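Local atomic coordinates of putative NAD dependent dehydrogenase (Micromonospora echinospora, PDB entry 6NOR), a protein that binds NAD and is probably an NAD-dependent oxidoreductase of gentamicin A biosynthesis, built on the GFO/IDH/MocA plan. Residues L25-V30 / V86-V91; L51-D56 / L77-A82; S169-F174 / T262-G267; P149-A154 / V272-W277. All blocks are in the same frame, centred on the assembly; numbering follows the deposited sequence.

Contact 1: residues L25-V30 / V86-V91; sequences LGVAVV and VRFVVV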
# COMPACT_ATOMS: atom_id res chain seq x y z
N LEU A 25 3.24 -19.57 -39.86
CA LEU A 25 1.82 -19.33 -39.96
C LEU A 25 1.60 -17.95 -40.51
O LEU A 25 1.98 -16.96 -39.91
CB LEU A 25 1.15 -19.48 -38.60
CG LEU A 25 -0.37 -19.30 -38.56
CD1 LEU A 25 -1.08 -20.52 -39.14
CD2 LEU A 25 -0.81 -19.00 -37.15
N GLY A 26 0.98 -17.89 -41.68
CA GLY A 26 0.70 -16.63 -42.33
C GLY A 26 -0.51 -16.00 -41.66
O GLY A 26 -1.52 -16.67 -41.44
N VAL A 27 -0.39 -14.71 -41.34
CA VAL A 27 -1.40 -14.01 -40.57
C VAL A 27 -1.88 -12.75 -41.28
O VAL A 27 -1.08 -12.04 -41.89
CB VAL A 27 -0.84 -13.63 -39.19
CG1 VAL A 27 -1.90 -12.93 -38.34
CG2 VAL A 27 -0.33 -14.87 -38.49
N ALA A 28 -3.18 -12.49 -41.23
CA ALA A 28 -3.70 -11.17 -41.59
C ALA A 28 -4.27 -10.47 -40.37
O ALA A 28 -4.89 -11.08 -39.51
CB ALA A 28 -4.76 -11.28 -42.67
N VAL A 29 -4.05 -9.16 -40.29
CA VAL A 29 -4.62 -8.36 -39.23
C VAL A 29 -5.62 -7.40 -39.84
O VAL A 29 -5.29 -6.68 -40.76
CB VAL A 29 -3.54 -7.58 -38.46
CG1 VAL A 29 -4.16 -6.57 -37.51
CG2 VAL A 29 -2.66 -8.53 -37.68
N VAL A 30 -6.85 -7.43 -39.34
CA VAL A 30 -7.92 -6.59 -39.86
C VAL A 30 -8.24 -5.54 -38.83
O VAL A 30 -8.63 -5.85 -37.72
CB VAL A 30 -9.19 -7.40 -40.17
CG1 VAL A 30 -10.23 -6.51 -40.86
CG2 VAL A 30 -8.86 -8.64 -40.99
N VAL A 86 -2.16 -17.21 -45.90
CA VAL A 86 -2.91 -16.77 -44.74
C VAL A 86 -3.79 -17.90 -44.18
O VAL A 86 -4.63 -18.44 -44.88
CB VAL A 86 -3.77 -15.57 -45.08
CG1 VAL A 86 -4.57 -15.16 -43.86
CG2 VAL A 86 -2.91 -14.43 -45.55
N ARG A 87 -3.56 -18.25 -42.92
CA ARG A 87 -4.32 -19.32 -42.28
C ARG A 87 -4.96 -18.83 -40.99
O ARG A 87 -5.74 -19.54 -40.35
CB ARG A 87 -3.41 -20.51 -42.00
CG ARG A 87 -3.14 -21.41 -43.22
CD ARG A 87 -2.09 -22.45 -42.89
NE ARG A 87 -2.50 -23.33 -41.79
CZ ARG A 87 -1.65 -23.92 -40.95
NH1 ARG A 87 -0.34 -23.72 -41.07
NH2 ARG A 87 -2.12 -24.69 -39.97
N PHE A 88 -4.62 -17.61 -40.61
CA PHE A 88 -5.00 -17.09 -39.33
C PHE A 88 -5.25 -15.60 -39.44
O PHE A 88 -4.41 -14.85 -39.90
CB PHE A 88 -3.92 -17.40 -38.29
CG PHE A 88 -4.16 -16.79 -36.94
CD1 PHE A 88 -5.33 -17.01 -36.26
CD2 PHE A 88 -3.18 -16.00 -36.35
CE1 PHE A 88 -5.55 -16.45 -35.01
CE2 PHE A 88 -3.38 -15.43 -35.10
CZ PHE A 88 -4.57 -15.66 -34.42
N VAL A 89 -6.44 -15.18 -39.03
CA VAL A 89 -6.83 -13.79 -39.15
C VAL A 89 -7.22 -13.23 -37.78
O VAL A 89 -7.97 -13.84 -37.04
CB VAL A 89 -8.02 -13.64 -40.12
CG1 VAL A 89 -8.37 -12.17 -40.29
CG2 VAL A 89 -7.70 -14.30 -41.45
N VAL A 90 -6.65 -12.07 -37.46
CA VAL A 90 -6.98 -11.31 -36.28
C VAL A 90 -7.93 -10.18 -36.65
O VAL A 90 -7.63 -9.36 -37.53
CB VAL A 90 -5.72 -10.71 -35.61
CG1 VAL A 90 -6.12 -9.84 -34.41
CG2 VAL A 90 -4.82 -11.81 -35.13
N VAL A 91 -9.08 -10.14 -35.99
CA VAL A 91 -10.09 -9.12 -36.24
C VAL A 91 -10.19 -8.11 -35.10
O VAL A 91 -10.70 -8.40 -34.02
CB VAL A 91 -11.46 -9.74 -36.47
CG1 VAL A 91 -12.49 -8.67 -36.71
CG2 VAL A 91 -11.40 -10.67 -37.66
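L25 turns CG anti to its backbone N (chi1 -178°) and F88 does the same (chi1 174°), which brings the two side chains together at one end of the strand pair. L25 CD2 lies 3.7 Å from F88 CB. The other methyl, L25 CD1, sits 3.7 Å from R87 CB and also over one face of the R87 guanidinium. V27 lies alongside F88, and V27 CG2 meets the ring edge at CD2. On the opposite face of the sheet V30 CG2 packs 3.6 Å from V89 CG1. Cutting L25 back to an alanine removes the methyl over one face of the R87 guanidinium, and a gap would probably open beside F88 CB. The backbones run parallel. R87 N bonds to G26 O at 3.0 Å, A28 N to F88 O, and V90 N to A28 O. V30 N reaches V90 O at 2.8 Å. Helix 313-326 covers L25 and F88, while helix 98-107 covers V30, V89 and V91. V30 also touches the bound NAD. Two neighbouring parallel strands, with helices on both faces and the dinucleotide at their C-terminal ends, are the centre of a Rossmann fold.

Contact 2: residues L51-D56 / L77-A82; sequences LRWVVD and LDEALA. With NAD (nicotinamide-adenine-dinucleotide), chain G.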
# COMPACT_ATOMS: atom_id res chain seq x y z
N LEU A 51 3.48 -12.25 -40.57
CA LEU A 51 2.46 -11.21 -40.78
C LEU A 51 2.46 -10.78 -42.23
O LEU A 51 3.33 -10.05 -42.67
CB LEU A 51 2.69 -9.99 -39.88
CG LEU A 51 1.66 -8.86 -40.10
CD1 LEU A 51 0.24 -9.31 -39.83
CD2 LEU A 51 1.97 -7.60 -39.30
N ARG A 52 1.47 -11.24 -42.98
CA ARG A 52 1.44 -11.00 -44.42
C ARG A 52 0.61 -9.78 -44.81
O ARG A 52 0.98 -9.03 -45.71
CB ARG A 52 0.92 -12.24 -45.13
CG ARG A 52 1.77 -13.45 -44.81
CD ARG A 52 1.35 -14.65 -45.62
NE ARG A 52 1.39 -14.41 -47.06
CZ ARG A 52 2.48 -14.58 -47.82
NH1 ARG A 52 3.61 -14.99 -47.27
NH2 ARG A 52 2.42 -14.33 -49.12
N TRP A 53 -0.50 -9.57 -44.11
CA TRP A 53 -1.42 -8.50 -44.48
C TRP A 53 -1.91 -7.71 -43.28
O TRP A 53 -2.17 -8.27 -42.22
CB TRP A 53 -2.63 -9.08 -45.22
CG TRP A 53 -2.34 -9.70 -46.56
CD1 TRP A 53 -2.04 -10.99 -46.80
CD2 TRP A 53 -2.37 -9.04 -47.83
NE1 TRP A 53 -1.86 -11.19 -48.15
CE2 TRP A 53 -2.05 -10.00 -48.80
CE3 TRP A 53 -2.61 -7.72 -48.25
CZ2 TRP A 53 -1.98 -9.71 -50.17
CZ3 TRP A 53 -2.55 -7.43 -49.61
CH2 TRP A 53 -2.24 -8.42 -50.55
N VAL A 54 -2.00 -6.40 -43.47
CA VAL A 54 -2.81 -5.50 -42.68
C VAL A 54 -3.98 -5.07 -43.56
O VAL A 54 -3.78 -4.56 -44.66
CB VAL A 54 -2.02 -4.27 -42.21
CG1 VAL A 54 -2.92 -3.33 -41.44
CG2 VAL A 54 -0.87 -4.68 -41.35
N VAL A 55 -5.20 -5.33 -43.10
CA VAL A 55 -6.42 -4.88 -43.77
C VAL A 55 -7.02 -3.75 -42.98
O VAL A 55 -7.20 -3.88 -41.77
CB VAL A 55 -7.46 -6.01 -43.90
CG1 VAL A 55 -8.70 -5.52 -44.70
CG2 VAL A 55 -6.85 -7.24 -44.56
N ASP A 56 -7.31 -2.62 -43.63
CA ASP A 56 -7.92 -1.48 -42.96
C ASP A 56 -8.66 -0.63 -43.97
O ASP A 56 -8.21 -0.48 -45.09
CB ASP A 56 -6.88 -0.62 -42.23
CG ASP A 56 -7.49 0.19 -41.05
OD1 ASP A 56 -8.26 1.14 -41.28
OD2 ASP A 56 -7.18 -0.12 -39.88
N LEU A 77 -10.71 -6.98 -47.55
CA LEU A 77 -10.52 -8.25 -46.87
C LEU A 77 -10.31 -9.40 -47.86
O LEU A 77 -9.59 -10.35 -47.58
CB LEU A 77 -11.72 -8.55 -45.96
CG LEU A 77 -11.63 -9.86 -45.19
CD1 LEU A 77 -10.43 -9.83 -44.26
CD2 LEU A 77 -12.91 -10.15 -44.41
N ASP A 78 -10.92 -9.30 -49.03
CA ASP A 78 -10.88 -10.38 -50.01
C ASP A 78 -9.50 -10.55 -50.64
O ASP A 78 -9.15 -11.65 -51.04
CB ASP A 78 -11.92 -10.14 -51.10
CG ASP A 78 -13.25 -10.79 -50.78
OD1 ASP A 78 -13.24 -11.88 -50.16
OD2 ASP A 78 -14.30 -10.22 -51.12
N GLU A 79 -8.74 -9.47 -50.72
CA GLU A 79 -7.40 -9.56 -51.27
C GLU A 79 -6.53 -10.43 -50.36
O GLU A 79 -5.82 -11.31 -50.83
CB GLU A 79 -6.80 -8.17 -51.46
CG GLU A 79 -5.47 -8.20 -52.19
CD GLU A 79 -4.97 -6.83 -52.58
OE1 GLU A 79 -3.96 -6.75 -53.30
OE2 GLU A 79 -5.58 -5.82 -52.18
N ALA A 80 -6.63 -10.21 -49.05
CA ALA A 80 -5.86 -10.98 -48.08
C ALA A 80 -6.31 -12.43 -48.04
O ALA A 80 -5.50 -13.32 -47.80
CB ALA A 80 -5.98 -10.35 -46.68
N LEU A 81 -7.60 -12.65 -48.24
CA LEU A 81 -8.14 -14.00 -48.19
C LEU A 81 -7.85 -14.75 -49.50
O LEU A 81 -8.05 -15.95 -49.59
CB LEU A 81 -9.65 -13.96 -47.94
CG LEU A 81 -10.08 -13.53 -46.53
CD1 LEU A 81 -11.60 -13.31 -46.46
CD2 LEU A 81 -9.64 -14.53 -45.48
N ALA A 82 -7.38 -14.02 -50.51
CA ALA A 82 -7.01 -14.65 -51.77
C ALA A 82 -5.58 -15.17 -51.67
O ALA A 82 -5.11 -15.90 -52.53
CB ALA A 82 -7.14 -13.68 -52.91
PA NAD G . -9.48 1.72 -33.19
O1A NAD G . -10.54 2.80 -33.50
O2A NAD G . -8.22 2.27 -32.62
O5B NAD G . -9.12 0.95 -34.51
C5B NAD G . -10.18 0.46 -35.31
C4B NAD G . -9.56 0.20 -36.71
O4B NAD G . -10.35 -0.52 -37.45
C3B NAD G . -9.40 1.52 -37.43
O3B NAD G . -8.14 1.57 -37.96
C2B NAD G . -10.47 1.47 -38.56
O2B NAD G . -9.98 2.25 -39.71
C1B NAD G . -10.49 0.23 -38.85
N9A NAD G . -11.74 -0.22 -39.42
C8A NAD G . -13.00 0.20 -39.19
N7A NAD G . -13.84 -0.57 -39.93
C5A NAD G . -13.10 -1.45 -40.61
C6A NAD G . -13.43 -2.43 -41.50
N6A NAD G . -14.69 -2.77 -41.94
N1A NAD G . -12.48 -3.19 -42.03
C2A NAD G . -11.18 -2.99 -41.71
N3A NAD G . -10.85 -2.00 -40.84
C4A NAD G . -11.80 -1.24 -40.29
O3 NAD G . -10.13 0.71 -32.21
PN NAD G . -9.42 -0.34 -31.26
O1N NAD G . -8.19 -0.97 -31.84
O2N NAD G . -9.11 0.32 -29.92
O5D NAD G . -10.48 -1.48 -31.02
C5D NAD G . -10.70 -2.48 -31.99
C4D NAD G . -11.26 -3.74 -31.30
O4D NAD G . -10.48 -4.18 -30.36
C3D NAD G . -12.61 -3.41 -30.59
O3D NAD G . -13.43 -4.41 -30.77
C2D NAD G . -12.21 -3.21 -29.11
O2D NAD G . -13.38 -3.50 -28.24
C1D NAD G . -11.25 -4.07 -28.94
N1N NAD G . -10.32 -3.67 -27.93
C2N NAD G . -9.82 -4.64 -27.06
C3N NAD G . -8.92 -4.30 -26.05
C7N NAD G . -8.44 -5.43 -25.12
O7N NAD G . -7.75 -5.18 -24.20
N7N NAD G . -8.86 -6.76 -25.37
C4N NAD G . -8.50 -3.00 -25.87
C5N NAD G . -8.98 -2.03 -26.74
C6N NAD G . -9.90 -2.37 -27.77
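W53 reaches from its strand to A80 on helix 77-81. Its CB starts 3.9 Å from A80 CB. W53 CG comes closer, 3.7 Å from A80 CB. Around the five-membered ring, CD1, NE1, CE2 and CD2 all lie near A80 CA. That atom stands almost exactly on the ring normal, 3.8 Å from the centroid of the W53 five-membered ring, so this is a CH-pi contact over the face. NE1 gives its hydrogen bond to D83. At the far end of the indole, CH2 meets E79 CG at 3.6 Å and CZ3 lies near E79 CD. The E79 chain is extended and crosses the indole at about a right angle, its carboxylate plane 50° from the ring plane. E79 OE2 is held by T74. The helix runs nearly antiparallel to the strand, as expected where a helix covers the parallel sheet of a Rossmann fold. With only an alanine here, a gap is likely to open under A80, and D83 would lose the N-H it accepts. Two residues further along the strand, on the same side, V55 CG2 packs 3.9 Å from A80 CB, and V55 CG1 lies against the L77 backbone. Beyond the strand end D56 grips the adenosine ribose of NAD: NAD O2B bonds to D56 OD1 at 2.6 Å and NAD O3B to D56 OD2 at 2.7 Å. The backbone N of G32 also bonds to D56 OD2, and that of D58 to D56 OD1.

Contact 3: residues S169-F174 / T262-G267; sequences SVRVAF and TVEVIG
R171 and E264 face each other as a hydrogen-bonded antiparallel pair. R171 N bonds to E264 O at 2.8 Å, and E264 N returns a bond to R171 O at 2.9 Å. S169 with I266 and A173 with T262 form the same kind of pair on either side, giving six backbone bonds in all. On the face that carries R171, E264 OE2 rests 3.8 Å from R171 CB, against the aliphatic part of the arginine. The two charged ends do not meet: R171 NH1 stays 4.8 Å from E264 OE2, with the guanidinium and carboxylate planes 69° apart. A173 CB lies 3.7 Å from T262 OG1. A water lies between T262 OG1 and R171 O and donates to the latter. The other face is apolar. V170 CG2, anti to the backbone N, comes 3.8 Å from V265 CG2, and V172 CG2 approaches V263 CG2 more loosely. These strands belong to the large mixed sheet of the GFO/IDH/MocA C-terminal domain. Helix 199-209 lies on the valine face, where M209 touches V263 and V265 and A202 touches V172. On the polar face R171 forms a salt bridge with D250 of the adjacent strand, which probably fixes the end of its extended chain. E264 OE1 pairs with R175 of the second subunit, and R175 of that subunit also packs on I266.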
# COMPACT_ATOMS: atom_id res chain seq x y z
N SER A 169 -18.39 -14.36 -2.45
CA SER A 169 -18.29 -13.04 -3.06
C SER A 169 -17.17 -12.99 -4.05
O SER A 169 -16.07 -13.47 -3.77
CB SER A 169 -18.06 -11.95 -2.01
OG SER A 169 -19.28 -11.45 -1.51
N VAL A 170 -17.44 -12.39 -5.20
CA VAL A 170 -16.37 -12.05 -6.10
C VAL A 170 -16.68 -10.65 -6.61
O VAL A 170 -17.84 -10.29 -6.77
CB VAL A 170 -16.23 -13.06 -7.24
CG1 VAL A 170 -17.50 -13.14 -8.09
CG2 VAL A 170 -15.04 -12.70 -8.11
N ARG A 171 -15.64 -9.86 -6.81
CA ARG A 171 -15.81 -8.51 -7.26
C ARG A 171 -14.71 -8.13 -8.25
O ARG A 171 -13.55 -8.35 -8.00
CB ARG A 171 -15.80 -7.54 -6.09
CG ARG A 171 -15.69 -6.09 -6.51
CD ARG A 171 -16.34 -5.13 -5.51
NE ARG A 171 -16.57 -3.82 -6.12
CZ ARG A 171 -15.65 -2.86 -6.18
NH1 ARG A 171 -14.43 -3.07 -5.67
NH2 ARG A 171 -15.93 -1.71 -6.75
N VAL A 172 -15.11 -7.58 -9.39
CA VAL A 172 -14.18 -7.05 -10.35
C VAL A 172 -14.51 -5.60 -10.63
O VAL A 172 -15.62 -5.29 -11.01
CB VAL A 172 -14.19 -7.81 -11.67
CG1 VAL A 172 -13.14 -7.23 -12.57
CG2 VAL A 172 -13.94 -9.28 -11.45
N ALA A 173 -13.54 -4.72 -10.43
CA ALA A 173 -13.70 -3.32 -10.72
C ALA A 173 -12.82 -2.92 -11.87
O ALA A 173 -11.64 -3.25 -11.90
CB ALA A 173 -13.39 -2.48 -9.47
N PHE A 174 -13.38 -2.23 -12.85
CA PHE A 174 -12.58 -1.88 -14.01
C PHE A 174 -12.91 -0.45 -14.44
O PHE A 174 -14.02 -0.15 -14.86
CB PHE A 174 -12.76 -2.93 -15.12
CG PHE A 174 -11.76 -2.83 -16.26
CD1 PHE A 174 -10.80 -1.85 -16.29
CD2 PHE A 174 -11.68 -3.83 -17.19
CE1 PHE A 174 -9.87 -1.78 -17.29
CE2 PHE A 174 -10.73 -3.79 -18.21
CZ PHE A 174 -9.83 -2.76 -18.26
N THR A 262 -9.07 -4.46 -10.69
CA THR A 262 -8.89 -5.31 -9.52
C THR A 262 -9.89 -6.48 -9.45
O THR A 262 -11.02 -6.42 -9.93
CB THR A 262 -9.02 -4.51 -8.20
OG1 THR A 262 -10.36 -4.04 -8.08
CG2 THR A 262 -8.06 -3.29 -8.15
N VAL A 263 -9.43 -7.55 -8.80
CA VAL A 263 -10.21 -8.75 -8.61
C VAL A 263 -10.18 -9.13 -7.15
O VAL A 263 -9.13 -9.12 -6.53
CB VAL A 263 -9.67 -9.91 -9.45
CG1 VAL A 263 -10.52 -11.14 -9.21
CG2 VAL A 263 -9.68 -9.57 -10.94
N GLU A 264 -11.33 -9.48 -6.61
CA GLU A 264 -11.47 -9.85 -5.21
C GLU A 264 -12.36 -11.07 -5.09
O GLU A 264 -13.46 -11.09 -5.63
CB GLU A 264 -12.03 -8.67 -4.43
CG GLU A 264 -12.13 -8.82 -2.94
CD GLU A 264 -12.80 -7.58 -2.31
OE1 GLU A 264 -12.46 -7.22 -1.16
OE2 GLU A 264 -13.65 -6.95 -2.98
N VAL A 265 -11.88 -12.09 -4.42
CA VAL A 265 -12.67 -13.27 -4.12
C VAL A 265 -12.68 -13.50 -2.62
O VAL A 265 -11.63 -13.54 -1.98
CB VAL A 265 -12.11 -14.51 -4.82
CG1 VAL A 265 -12.91 -15.75 -4.43
CG2 VAL A 265 -12.13 -14.32 -6.34
N ILE A 266 -13.87 -13.65 -2.04
CA ILE A 266 -14.01 -13.83 -0.60
C ILE A 266 -14.77 -15.11 -0.21
O ILE A 266 -15.92 -15.31 -0.60
CB ILE A 266 -14.72 -12.63 0.03
CG1 ILE A 266 -14.10 -11.33 -0.49
CG2 ILE A 266 -14.66 -12.67 1.58
CD1 ILE A 266 -14.76 -10.10 0.09
N GLY A 267 -14.13 -15.96 0.58
CA GLY A 267 -14.76 -17.13 1.13
C GLY A 267 -14.93 -17.06 2.64
O GLY A 267 -14.66 -16.03 3.25
O HOH W 1 -12.04 -5.91 -7.06

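Contact 4: residues P149-A154 / V272-W277; sequences PKFVRA and VTADLW
Helix 149-154 lies on strand 272-275 almost exactly antiparallel, at 178°, with the short axes 8.7 Å apart at closest approach. A154 and A274 make the near point, their CB atoms 3.9 Å apart. V272 CG1 adds to this patch, 4.1 Å from A154 CB. One turn back along the helix, F151 comes in beside them. Its CG is anti to the carbonyl carbon (chi1 -74°), and the ring end reaches the strand. A274 CB meets the F151 ring at its edge, 3.9 Å from CE1. F151 CZ lies equally near L276 CB, the two side chains crossing at about a right angle. L205 and W208 of helix 199-209 also touch F151. The contact thus sets a helix against the edge strand, within this chain, of the mixed sheet of the C-terminal domain. In the assembly V272 to A274 pair antiparallel with a strand of the third subunit, so the sheet continues across that interface. K150 bends at its third torsion (chi3 -54°) and carries NZ to the strand end. There K150 NZ donates to D275 O at 3.0 Å, from a position tilted off the carbonyl plane, and more weakly to L276 O. G279 O accepts a further bond from this buried ammonium.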
# COMPACT_ATOMS: atom_id res chain seq x y z
N PRO A 149 -0.53 -13.01 -16.13
CA PRO A 149 0.29 -13.80 -15.20
C PRO A 149 -0.11 -13.61 -13.74
O PRO A 149 -0.24 -14.57 -12.98
CB PRO A 149 1.70 -13.25 -15.45
CG PRO A 149 1.65 -12.69 -16.82
CD PRO A 149 0.28 -12.16 -17.01
N LYS A 150 -0.33 -12.36 -13.36
CA LYS A 150 -0.75 -12.03 -12.01
C LYS A 150 -2.12 -12.61 -11.67
O LYS A 150 -2.30 -13.14 -10.57
CB LYS A 150 -0.77 -10.51 -11.83
CG LYS A 150 -1.14 -10.05 -10.47
CD LYS A 150 -1.11 -8.54 -10.37
CE LYS A 150 0.23 -8.01 -10.83
NZ LYS A 150 0.25 -6.57 -10.67
N PHE A 151 -3.06 -12.53 -12.60
CA PHE A 151 -4.41 -13.03 -12.39
C PHE A 151 -4.46 -14.55 -12.42
O PHE A 151 -5.23 -15.16 -11.72
CB PHE A 151 -5.37 -12.44 -13.42
CG PHE A 151 -5.71 -10.99 -13.19
CD1 PHE A 151 -5.42 -10.37 -12.00
CD2 PHE A 151 -6.29 -10.25 -14.18
CE1 PHE A 151 -5.72 -9.03 -11.79
CE2 PHE A 151 -6.60 -8.91 -13.99
CZ PHE A 151 -6.32 -8.30 -12.79
N VAL A 152 -3.61 -15.17 -13.23
CA VAL A 152 -3.50 -16.62 -13.25
C VAL A 152 -3.05 -17.14 -11.90
O VAL A 152 -3.65 -18.05 -11.34
CB VAL A 152 -2.52 -17.08 -14.35
CG1 VAL A 152 -2.21 -18.53 -14.20
CG2 VAL A 152 -3.11 -16.80 -15.72
N ARG A 153 -2.00 -16.53 -11.36
CA ARG A 153 -1.59 -16.78 -9.99
C ARG A 153 -2.72 -16.63 -8.99
O ARG A 153 -2.92 -17.48 -8.15
CB ARG A 153 -0.45 -15.85 -9.60
CG ARG A 153 0.03 -16.06 -8.19
CD ARG A 153 0.46 -17.50 -7.97
NE ARG A 153 1.40 -17.61 -6.88
CZ ARG A 153 1.48 -18.65 -6.06
NH1 ARG A 153 0.65 -19.67 -6.20
NH2 ARG A 153 2.39 -18.66 -5.09
N ALA A 154 -3.46 -15.53 -9.07
CA ALA A 154 -4.55 -15.30 -8.14
C ALA A 154 -5.68 -16.32 -8.33
O ALA A 154 -6.33 -16.74 -7.36
CB ALA A 154 -5.08 -13.88 -8.30
N VAL A 272 -8.78 -13.74 -1.62
CA VAL A 272 -7.70 -13.46 -2.54
C VAL A 272 -8.00 -12.17 -3.30
O VAL A 272 -9.12 -11.98 -3.75
CB VAL A 272 -7.48 -14.61 -3.54
CG1 VAL A 272 -6.31 -14.30 -4.46
CG2 VAL A 272 -7.23 -15.90 -2.83
N THR A 273 -7.03 -11.27 -3.42
CA THR A 273 -7.19 -10.06 -4.22
C THR A 273 -5.99 -9.85 -5.10
O THR A 273 -4.92 -10.36 -4.80
CB THR A 273 -7.40 -8.76 -3.37
OG1 THR A 273 -6.18 -8.41 -2.72
CG2 THR A 273 -8.54 -8.90 -2.35
N ALA A 274 -6.19 -9.11 -6.18
CA ALA A 274 -5.11 -8.82 -7.10
C ALA A 274 -5.40 -7.51 -7.79
O ALA A 274 -6.53 -7.20 -8.11
CB ALA A 274 -4.93 -9.95 -8.11
N ASP A 275 -4.35 -6.74 -8.01
CA ASP A 275 -4.44 -5.40 -8.55
C ASP A 275 -3.46 -5.27 -9.70
O ASP A 275 -2.25 -5.34 -9.51
CB ASP A 275 -4.14 -4.39 -7.44
CG ASP A 275 -4.43 -2.97 -7.83
OD1 ASP A 275 -4.24 -2.62 -9.01
OD2 ASP A 275 -4.81 -2.19 -6.93
N LEU A 276 -3.98 -5.07 -10.90
CA LEU A 276 -3.13 -5.04 -12.09
C LEU A 276 -2.30 -3.76 -12.19
O LEU A 276 -1.07 -3.81 -12.14
CB LEU A 276 -3.97 -5.20 -13.35
CG LEU A 276 -3.20 -5.35 -14.65
CD1 LEU A 276 -2.26 -6.53 -14.57
CD2 LEU A 276 -4.13 -5.48 -15.84
N TRP A 277 -2.97 -2.63 -12.34
CA TRP A 277 -2.29 -1.35 -12.60
C TRP A 277 -1.74 -0.66 -11.35
O TRP A 277 -0.73 0.03 -11.45
CB TRP A 277 -3.24 -0.40 -13.32
CG TRP A 277 -3.73 -1.00 -14.60
CD1 TRP A 277 -4.99 -1.41 -14.90
CD2 TRP A 277 -2.93 -1.31 -15.73
NE1 TRP A 277 -5.03 -1.95 -16.16
CE2 TRP A 277 -3.77 -1.90 -16.69
CE3 TRP A 277 -1.57 -1.15 -16.04
CZ2 TRP A 277 -3.31 -2.31 -17.94
CZ3 TRP A 277 -1.12 -1.56 -17.28
CH2 TRP A 277 -1.99 -2.13 -18.22

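How the contacts relate
Contacts 1 and 2 come first along the chain and lie in the Rossmann domain, their centres 8 Å apart. They share its parallel sheet, where strands 25-30 and 49-55 are neighbours. The segments of contact 2 fall between those of contact 1. Contacts 3 and 4 follow, 11 Å apart between centres, on the other side of the chain's centre. They share the mixed sheet, where strands 260-267 and 270-275 are neighbours, and contact 3 lies between the segments of contact 4. Contacts 1 and 3 are 35 Å apart between centres. One pair thus belongs to the Rossmann domain, which provides much of the NAD site, the other to the sheet that meets neighbouring subunits.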